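Local structure of RND efflux system, outer membrane lipoprotein, NodT family (6U94) at residues A[55-58]-A[59-62]; A[153-156]-A[157-160]; A[184-187]-A[188-192]; A[352-355]-A[356-359]. The protein probably serves as the outer membrane channel component of an RND-type efflux system, a lipoprotein of the outer membrane factor family. All coordinates share one frame; numbering follows the deposited sequence.

Contact 1 (A[55-58]-A[59-62]); sequences DAQL and QQLV
Gln-59 closes the first turn of helix 56-67: its backbone N gives a 2.8 Å hydrogen bond to Asp-55 O, while its CG, held anti to its own carbonyl carbon (chi1 -75°), lies 3.3 Å from Asp-55 O. The extended side chain runs back along the helix start, where NE2 bonds to the carbonyl of Leu-53. Asp-55 is the N-cap, and its OD2 accepts from Leu-58 N at 3.2 Å, the donor lying above the carboxylate plane; its OD1 forms a salt bridge with Arg-264. Gln-60 follows, its N bonded to Ala-56 O. Its straight chain brings OE1 to within 3.4 Å of Gln-57 NE2, and Gln-57 reaches there by a bend at chi2 (58°), leaving the two amide planes 29° apart. At Leu-61, N donates to Gln-57 O and CG passes 3.9 Å from Gln-57 NE2, so the amide of Gln-57 lies near both residues. Val-62 completes the run with a bond from its N to Leu-58 O and a looser apolar touch, CG2 to Leu-58 CD1 at 4.4 Å. Outside this turn, Leu-61 packs on Tyr-174 of helix 156-203 and on Val-255 of helix 253-256, whereas Val-62 meets Val-170 of helix 156-203.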
loop_
_atom_site.group_PDB
_atom_site.type_symbol
_atom_site.label_atom_id
_atom_site.label_comp_id
_atom_site.label_asym_id
_atom_site.label_seq_id
_atom_site.Cartn_x
_atom_site.Cartn_y
_atom_site.Cartn_z
ATOM N N ASP A 55 -4.795 -15.399 -0.488
ATOM C CA ASP A 55 -5.919 -15.735 0.379
ATOM C C ASP A 55 -7.156 -16.055 -0.452
ATOM O O ASP A 55 -7.518 -15.306 -1.365
ATOM C CB ASP A 55 -6.205 -14.586 1.343
ATOM C CG ASP A 55 -7.261 -14.936 2.368
ATOM O OD1 ASP A 55 -7.051 -15.904 3.129
ATOM O OD2 ASP A 55 -8.296 -14.241 2.417
ATOM N N ALA A 56 -7.807 -17.176 -0.125
ATOM C CA ALA A 56 -8.958 -17.622 -0.903
ATOM C C ALA A 56 -10.099 -16.616 -0.833
ATOM O O ALA A 56 -10.737 -16.319 -1.850
ATOM C CB ALA A 56 -9.420 -18.995 -0.411
ATOM N N GLN A 57 -10.376 -16.084 0.359
ATOM C CA GLN A 57 -11.442 -15.095 0.490
ATOM C C GLN A 57 -11.118 -13.831 -0.297
ATOM O O GLN A 57 -11.989 -13.269 -0.972
ATOM C CB GLN A 57 -11.677 -14.764 1.964
ATOM C CG GLN A 57 -12.817 -13.790 2.196
ATOM C CD GLN A 57 -14.133 -14.296 1.631
ATOM O OE1 GLN A 57 -14.690 -15.283 2.113
ATOM N NE2 GLN A 57 -14.633 -13.623 0.599
ATOM N N LEU A 58 -9.865 -13.373 -0.224
ATOM C CA LEU A 58 -9.455 -12.208 -1.002
ATOM C C LEU A 58 -9.589 -12.471 -2.497
ATOM O O LEU A 58 -10.021 -11.594 -3.254
ATOM C CB LEU A 58 -8.020 -11.821 -0.646
ATOM C CG LEU A 58 -7.409 -10.687 -1.473
ATOM C CD1 LEU A 58 -8.239 -9.421 -1.350
ATOM C CD2 LEU A 58 -5.977 -10.428 -1.054
ATOM N N GLN A 59 -9.233 -13.681 -2.939
ATOM C CA GLN A 59 -9.388 -14.028 -4.348
ATOM C C GLN A 59 -10.847 -13.960 -4.774
ATOM O O GLN A 59 -11.154 -13.571 -5.908
ATOM C CB GLN A 59 -8.821 -15.423 -4.614
ATOM C CG GLN A 59 -7.307 -15.497 -4.651
ATOM C CD GLN A 59 -6.808 -16.811 -5.228
ATOM O OE1 GLN A 59 -7.573 -17.764 -5.379
ATOM N NE2 GLN A 59 -5.523 -16.864 -5.560
ATOM N N GLN A 60 -11.763 -14.338 -3.880
ATOM C CA GLN A 60 -13.182 -14.302 -4.214
ATOM C C GLN A 60 -13.667 -12.871 -4.412
ATOM O O GLN A 60 -14.438 -12.593 -5.339
ATOM C CB GLN A 60 -13.994 -14.999 -3.123
ATOM C CG GLN A 60 -15.496 -14.968 -3.344
ATOM C CD GLN A 60 -16.261 -15.706 -2.263
ATOM O OE1 GLN A 60 -15.673 -16.219 -1.309
ATOM N NE2 GLN A 60 -17.580 -15.766 -2.407
ATOM N N LEU A 61 -13.220 -11.949 -3.557
ATOM C CA LEU A 61 -13.665 -10.563 -3.658
ATOM C C LEU A 61 -13.191 -9.921 -4.956
ATOM O O LEU A 61 -13.950 -9.196 -5.612
ATOM C CB LEU A 61 -13.164 -9.770 -2.451
ATOM C CG LEU A 61 -13.749 -10.210 -1.110
ATOM C CD1 LEU A 61 -12.822 -9.821 0.027
ATOM C CD2 LEU A 61 -15.133 -9.606 -0.913
ATOM N N VAL A 62 -11.937 -10.171 -5.341
ATOM C CA VAL A 62 -11.397 -9.587 -6.566
ATOM C C VAL A 62 -12.138 -10.121 -7.785
ATOM O O VAL A 62 -12.454 -9.370 -8.718
ATOM C CB VAL A 62 -9.883 -9.853 -6.654
ATOM C CG1 VAL A 62 -9.356 -9.520 -8.039
ATOM C CG2 VAL A 62 -9.154 -9.038 -5.605
#

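Contact 2 (A[153-156]-A[157-160]); sequences LATE and EARR
Thr-155 and Ala-158 form the tight part of this contact. Thr-155 OG1 sits between its own backbone N and carbonyl carbon (chi1 65°), a rotation that turns the hydroxyl back over the first helical turn, where it lies 3.2 Å from Ala-158 CB and accepts a weak, long hydrogen bond of 3.4 Å from Ala-158 N. The same hydroxyl is also bonded to the carbonyl of Tyr-152, which ties the cap to the residues before it. Leu-153 also borders the Ala-158 methyl, with CA 3.7 Å and CD2 4.2 Å from CB, and both residues are buried against Leu-137 of helix 132-142. Two backbone bonds complete the turn, Arg-159 N to Thr-155 O at 2.9 Å and Arg-160 N to Glu-156 O at 3.0 Å.

With chi1 at 47°, Glu-157 CG comes 3.8 Å from Thr-155 OG1, and a bend at chi2 (-89°) folds the carboxylate back beside Thr-155 CB and the Glu-156 backbone; its side chain lies near a bound glycerol, probably from the crystallisation liquor. The solvent side belongs to Glu-156 and Arg-159, both exposed and extended; Glu-156 OE1 is 4.7 Å from Glu-157 OE1. Arg-160, also nearly straight, bonds through NH2 to the carbonyl of Gly-456, and with both glutamates it meets Met-286 of helix 283-294. The threonine N-cap starts the long helix 156-203, with Leu-153 packing beside its first turn.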
loop_
_atom_site.group_PDB
_atom_site.type_symbol
_atom_site.label_atom_id
_atom_site.label_comp_id
_atom_site.label_asym_id
_atom_site.label_seq_id
_atom_site.Cartn_x
_atom_site.Cartn_y
_atom_site.Cartn_z
ATOM N N LEU A 153 -11.317 5.095 -22.363
ATOM C CA LEU A 153 -11.210 3.914 -21.518
ATOM C C LEU A 153 -11.380 2.610 -22.286
ATOM O O LEU A 153 -11.233 1.539 -21.690
ATOM C CB LEU A 153 -12.238 3.987 -20.385
ATOM C CG LEU A 153 -11.995 5.100 -19.364
ATOM C CD1 LEU A 153 -13.143 5.194 -18.373
ATOM C CD2 LEU A 153 -10.675 4.879 -18.641
ATOM N N ALA A 154 -11.680 2.668 -23.583
ATOM C CA ALA A 154 -11.799 1.449 -24.369
ATOM C C ALA A 154 -10.453 0.925 -24.849
ATOM O O ALA A 154 -10.365 -0.243 -25.242
ATOM C CB ALA A 154 -12.720 1.678 -25.564
ATOM N N THR A 155 -9.408 1.750 -24.822
ATOM C CA THR A 155 -8.085 1.305 -25.233
ATOM C C THR A 155 -7.546 0.246 -24.275
ATOM O O THR A 155 -7.962 0.139 -23.119
ATOM C CB THR A 155 -7.115 2.485 -25.305
ATOM O OG1 THR A 155 -6.915 3.028 -23.990
ATOM C CG2 THR A 155 -7.674 3.566 -26.227
ATOM N N GLU A 156 -6.604 -0.552 -24.785
ATOM C CA GLU A 156 -6.098 -1.685 -24.020
ATOM C C GLU A 156 -5.318 -1.225 -22.794
ATOM O O GLU A 156 -5.424 -1.833 -21.721
ATOM C CB GLU A 156 -5.222 -2.566 -24.907
ATOM C CG GLU A 156 -4.659 -3.786 -24.196
ATOM C CD GLU A 156 -3.484 -4.399 -24.932
ATOM O OE1 GLU A 156 -2.991 -3.775 -25.896
ATOM O OE2 GLU A 156 -3.052 -5.505 -24.543
ATOM N N GLU A 157 -4.521 -0.162 -22.935
ATOM C CA GLU A 157 -3.751 0.326 -21.796
ATOM C C GLU A 157 -4.662 0.925 -20.734
ATOM O O GLU A 157 -4.436 0.729 -19.534
ATOM C CB GLU A 157 -2.705 1.349 -22.252
ATOM C CG GLU A 157 -3.224 2.427 -23.193
ATOM C CD GLU A 157 -3.132 2.024 -24.658
ATOM O OE1 GLU A 157 -3.292 0.823 -24.963
ATOM O OE2 GLU A 157 -2.893 2.910 -25.504
ATOM N N ALA A 158 -5.702 1.652 -21.153
ATOM C CA ALA A 158 -6.635 2.222 -20.186
ATOM C C ALA A 158 -7.416 1.131 -19.463
ATOM O O ALA A 158 -7.664 1.236 -18.257
ATOM C CB ALA A 158 -7.591 3.194 -20.877
ATOM N N ARG A 159 -7.817 0.080 -20.182
ATOM C CA ARG A 159 -8.526 -1.023 -19.540
ATOM C C ARG A 159 -7.645 -1.722 -18.513
ATOM O O ARG A 159 -8.101 -2.051 -17.410
ATOM C CB ARG A 159 -9.010 -2.015 -20.595
ATOM C CG ARG A 159 -9.725 -3.232 -20.034
ATOM C CD ARG A 159 -10.305 -4.096 -21.153
ATOM N NE ARG A 159 -11.066 -5.230 -20.633
ATOM C CZ ARG A 159 -12.378 -5.215 -20.417
ATOM N NH1 ARG A 159 -13.083 -4.122 -20.677
ATOM N NH2 ARG A 159 -12.989 -6.293 -19.942
ATOM N N ARG A 160 -6.378 -1.962 -18.857
ATOM C CA ARG A 160 -5.469 -2.599 -17.915
ATOM C C ARG A 160 -5.214 -1.718 -16.699
ATOM O O ARG A 160 -5.066 -2.229 -15.583
ATOM C CB ARG A 160 -4.153 -2.942 -18.615
ATOM C CG ARG A 160 -3.146 -3.658 -17.732
ATOM C CD ARG A 160 -1.905 -4.043 -18.518
ATOM N NE ARG A 160 -1.012 -4.897 -17.745
ATOM C CZ ARG A 160 -1.197 -6.201 -17.564
ATOM N NH1 ARG A 160 -2.252 -6.799 -18.100
ATOM N NH2 ARG A 160 -0.333 -6.906 -16.845
#

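Contact 3 (A[184-187]-A[188-192]); sequences LALA and QDTLR
Two successive turns in the C-terminal half of the long helix 156-203 meet here, in the elongated helical part of an outer membrane factor subunit, and a threonine hydroxyl folds back onto the helix backbone. Thr-190 OG1 stands anti to its own carbonyl carbon (chi1 -61°) and donates to Leu-186 O at 3.0 Å. Thr-190 N donates to the same oxygen at 3.0 Å, and the two donors come from opposite faces of the carbonyl plane, so two bonds grip Leu-186 O. Leu-186 and Thr-190 both touch Phe-431 of helix 421-454, which places this edge of the helix against a neighbour. Further round, Leu-184 lies against Gln-188: its CG is 3.9 Å from both CD and NE2 of the amide, the two chains crossing at a slant, while Leu-184 itself packs on Thr-233 and Ile-236 of helix 211-247. Gln-188 N bonds to Leu-184 O at 2.9 Å. Asp-189 is exposed, its N bonded to Ala-185 O, which faces the flat side of the Asp-189 carboxylate, 3.2 Å from CG, a contact of acceptors rather than a bond. In the last link, Leu-191 N bonds to Ala-187 O at 3.0 Å, and Leu-191 CB rests 3.3 Å from that oxygen.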
loop_
_atom_site.group_PDB
_atom_site.type_symbol
_atom_site.label_atom_id
_atom_site.label_comp_id
_atom_site.label_asym_id
_atom_site.label_seq_id
_atom_site.Cartn_x
_atom_site.Cartn_y
_atom_site.Cartn_z
ATOM N N LEU A 184 -9.570 -3.243 16.705
ATOM C CA LEU A 184 -10.742 -3.247 17.575
ATOM C C LEU A 184 -10.611 -4.300 18.667
ATOM O O LEU A 184 -10.934 -4.039 19.833
ATOM C CB LEU A 184 -12.011 -3.484 16.755
ATOM C CG LEU A 184 -13.291 -3.600 17.584
ATOM C CD1 LEU A 184 -13.569 -2.301 18.328
ATOM C CD2 LEU A 184 -14.477 -3.999 16.721
ATOM N N ALA A 185 -10.144 -5.499 18.308
ATOM C CA ALA A 185 -9.977 -6.556 19.299
ATOM C C ALA A 185 -8.937 -6.173 20.344
ATOM O O ALA A 185 -9.109 -6.461 21.534
ATOM C CB ALA A 185 -9.591 -7.862 18.607
ATOM N N LEU A 186 -7.851 -5.524 19.916
ATOM C CA LEU A 186 -6.851 -5.045 20.865
ATOM C C LEU A 186 -7.437 -3.990 21.795
ATOM O O LEU A 186 -7.204 -4.021 23.009
ATOM C CB LEU A 186 -5.646 -4.492 20.107
ATOM C CG LEU A 186 -4.557 -3.760 20.890
ATOM C CD1 LEU A 186 -3.850 -4.698 21.860
ATOM C CD2 LEU A 186 -3.567 -3.129 19.926
ATOM N N ALA A 187 -8.214 -3.054 21.243
ATOM C CA ALA A 187 -8.813 -2.006 22.063
ATOM C C ALA A 187 -9.858 -2.566 23.020
ATOM O O ALA A 187 -10.075 -1.995 24.095
ATOM C CB ALA A 187 -9.433 -0.930 21.171
ATOM N N GLN A 188 -10.513 -3.668 22.653
ATOM C CA GLN A 188 -11.506 -4.268 23.536
ATOM C C GLN A 188 -10.849 -5.068 24.655
ATOM O O GLN A 188 -11.307 -5.024 25.803
ATOM C CB GLN A 188 -12.459 -5.150 22.730
ATOM C CG GLN A 188 -13.423 -4.367 21.854
ATOM C CD GLN A 188 -14.235 -5.258 20.936
ATOM O OE1 GLN A 188 -13.780 -6.325 20.526
ATOM N NE2 GLN A 188 -15.448 -4.824 20.611
ATOM N N ASP A 189 -9.780 -5.805 24.339
ATOM C CA ASP A 189 -9.023 -6.493 25.381
ATOM C C ASP A 189 -8.438 -5.499 26.375
ATOM O O ASP A 189 -8.498 -5.715 27.591
ATOM C CB ASP A 189 -7.917 -7.339 24.755
ATOM C CG ASP A 189 -8.458 -8.461 23.893
ATOM O OD1 ASP A 189 -9.679 -8.720 23.951
ATOM O OD2 ASP A 189 -7.663 -9.082 23.157
ATOM N N THR A 190 -7.867 -4.401 25.872
ATOM C CA THR A 190 -7.369 -3.352 26.755
ATOM C C THR A 190 -8.494 -2.769 27.601
ATOM O O THR A 190 -8.307 -2.494 28.793
ATOM C CB THR A 190 -6.692 -2.255 25.929
ATOM O OG1 THR A 190 -5.575 -2.809 25.221
ATOM C CG2 THR A 190 -6.211 -1.122 26.823
ATOM N N LEU A 191 -9.677 -2.596 27.007
ATOM C CA LEU A 191 -10.805 -2.034 27.743
ATOM C C LEU A 191 -11.219 -2.933 28.903
ATOM O O LEU A 191 -11.523 -2.445 29.998
ATOM C CB LEU A 191 -11.978 -1.802 26.790
ATOM C CG LEU A 191 -13.251 -1.156 27.342
ATOM C CD1 LEU A 191 -12.933 0.161 28.024
ATOM C CD2 LEU A 191 -14.265 -0.948 26.224
ATOM N N ARG A 192 -11.232 -4.251 28.685
ATOM C CA ARG A 192 -11.667 -5.170 29.734
ATOM C C ARG A 192 -10.637 -5.261 30.854
ATOM O O ARG A 192 -11.000 -5.306 32.035
ATOM C CB ARG A 192 -11.940 -6.552 29.143
#

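Contact 4 (A[352-355]-A[356-359]); sequences NLDL and ATVR
Leu-355 spreads over one face of the Arg-359 guanidinium, with CB 3.9 Å from NH1 and CD2 4.1 Å from NH2, the latter offset toward the rim of the plane. The arginine comes back along the turn because CG stands anti to its carbonyl carbon (chi1 -72°), which also lays CG 3.2 Å from Leu-355 O. That oxygen accepts from Arg-359 N at 2.9 Å. NE, where the chain joins the guanidinium, forms a salt bridge with Glu-368. At the other end of the turn Asp-354 and Thr-357 cross at about a right angle. Asp-354 OD2 accepts Thr-357 N at 3.2 Å through its anti lone pair, away from the other oxygen, and Thr-357 CG2 lies 3.3 Å from the same OD2. The Asp-354 carbonyl is used as well: Val-358 N also bonds to Asp-354 O, and Thr-357 OG1 lies 3.0 Å from that oxygen. Val-358, buried, has CG2 3.2 Å from Asp-354 O and packs on Ile-343, while Asn-352 OD1, before the cap, accepts from the Phe-344 backbone N. An aspartate N-cap thus opens the short helix 355-359, with a leucine-arginine pair lying along its start.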
loop_
_atom_site.group_PDB
_atom_site.type_symbol
_atom_site.label_atom_id
_atom_site.label_comp_id
_atom_site.label_asym_id
_atom_site.label_seq_id
_atom_site.Cartn_x
_atom_site.Cartn_y
_atom_site.Cartn_z
ATOM N N ASN A 352 20.129 9.917 -36.586
ATOM C CA ASN A 352 19.612 8.756 -35.871
ATOM C C ASN A 352 20.568 8.249 -34.803
ATOM O O ASN A 352 20.157 7.452 -33.953
ATOM C CB ASN A 352 19.302 7.624 -36.851
ATOM C CG ASN A 352 17.885 7.678 -37.373
ATOM O OD1 ASN A 352 16.937 7.361 -36.654
ATOM N ND2 ASN A 352 17.730 8.073 -38.632
ATOM N N LEU A 353 21.825 8.686 -34.821
ATOM C CA LEU A 353 22.826 8.197 -33.882
ATOM C C LEU A 353 23.290 9.267 -32.905
ATOM O O LEU A 353 24.274 9.054 -32.188
ATOM C CB LEU A 353 24.020 7.617 -34.645
ATOM C CG LEU A 353 23.687 6.544 -35.684
ATOM C CD1 LEU A 353 24.961 5.896 -36.201
ATOM C CD2 LEU A 353 22.729 5.497 -35.122
ATOM N N ASP A 354 22.610 10.409 -32.854
ATOM C CA ASP A 354 22.917 11.476 -31.909
ATOM C C ASP A 354 21.778 11.569 -30.904
ATOM O O ASP A 354 20.634 11.844 -31.282
ATOM C CB ASP A 354 23.115 12.814 -32.622
ATOM C CG ASP A 354 23.677 13.881 -31.704
ATOM O OD1 ASP A 354 24.913 13.930 -31.538
ATOM O OD2 ASP A 354 22.885 14.662 -31.136
ATOM N N LEU A 355 22.090 11.330 -29.628
ATOM C CA LEU A 355 21.058 11.332 -28.596
ATOM C C LEU A 355 20.371 12.687 -28.492
ATOM O O LEU A 355 19.147 12.759 -28.332
ATOM C CB LEU A 355 21.665 10.933 -27.251
ATOM C CG LEU A 355 21.809 9.432 -27.000
ATOM C CD1 LEU A 355 22.754 9.177 -25.839
ATOM C CD2 LEU A 355 20.443 8.822 -26.724
ATOM N N ALA A 356 21.140 13.774 -28.588
ATOM C CA ALA A 356 20.567 15.105 -28.405
ATOM C C ALA A 356 19.495 15.400 -29.445
ATOM O O ALA A 356 18.445 15.969 -29.123
ATOM C CB ALA A 356 21.669 16.162 -28.454
ATOM N N THR A 357 19.733 15.006 -30.698
ATOM C CA THR A 357 18.765 15.290 -31.753
ATOM C C THR A 357 17.540 14.391 -31.640
ATOM O O THR A 357 16.417 14.826 -31.918
ATOM C CB THR A 357 19.417 15.138 -33.129
ATOM O OG1 THR A 357 19.722 13.759 -33.369
ATOM C CG2 THR A 357 20.700 15.939 -33.204
ATOM N N VAL A 358 17.736 13.134 -31.234
ATOM C CA VAL A 358 16.608 12.221 -31.079
ATOM C C VAL A 358 15.740 12.632 -29.892
ATOM O O VAL A 358 14.531 12.370 -29.874
ATOM C CB VAL A 358 17.120 10.773 -30.948
ATOM C CG1 VAL A 358 15.977 9.807 -30.724
ATOM C CG2 VAL A 358 17.896 10.375 -32.194
ATOM N N ARG A 359 16.326 13.293 -28.893
ATOM C CA ARG A 359 15.543 13.733 -27.746
ATOM C C ARG A 359 14.664 14.936 -28.060
ATOM O O ARG A 359 13.747 15.233 -27.287
ATOM C CB ARG A 359 16.460 14.059 -26.567
ATOM C CG ARG A 359 17.082 12.839 -25.913
ATOM C CD ARG A 359 17.472 13.133 -24.474
ATOM N NE ARG A 359 18.094 11.980 -23.833
ATOM C CZ ARG A 359 19.406 11.827 -23.694
ATOM N NH1 ARG A 359 20.233 12.761 -24.144
ATOM N NH2 ARG A 359 19.891 10.745 -23.102
#

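From the N terminus, contact 1 comes first, opening helix 56-67 with a capped turn against helix 156-203. Contact 2 follows at the start of that same long helix, where the loop after helix 146-152 turns in, and contact 3 lies further along it; their centres are 46 Å apart, on opposite sides of the chain's centre. Contact 4 comes much later, where the loop after helix 349-352 enters helix 355-359, and its centre is 64 Å from that of contact 3. Each contact is local, so none nests in, crosses or touches another. Contacts 1, 2 and 4 each contain an N-cap; contact 3 lies within a helix that leans on helices 211-247 and 421-454.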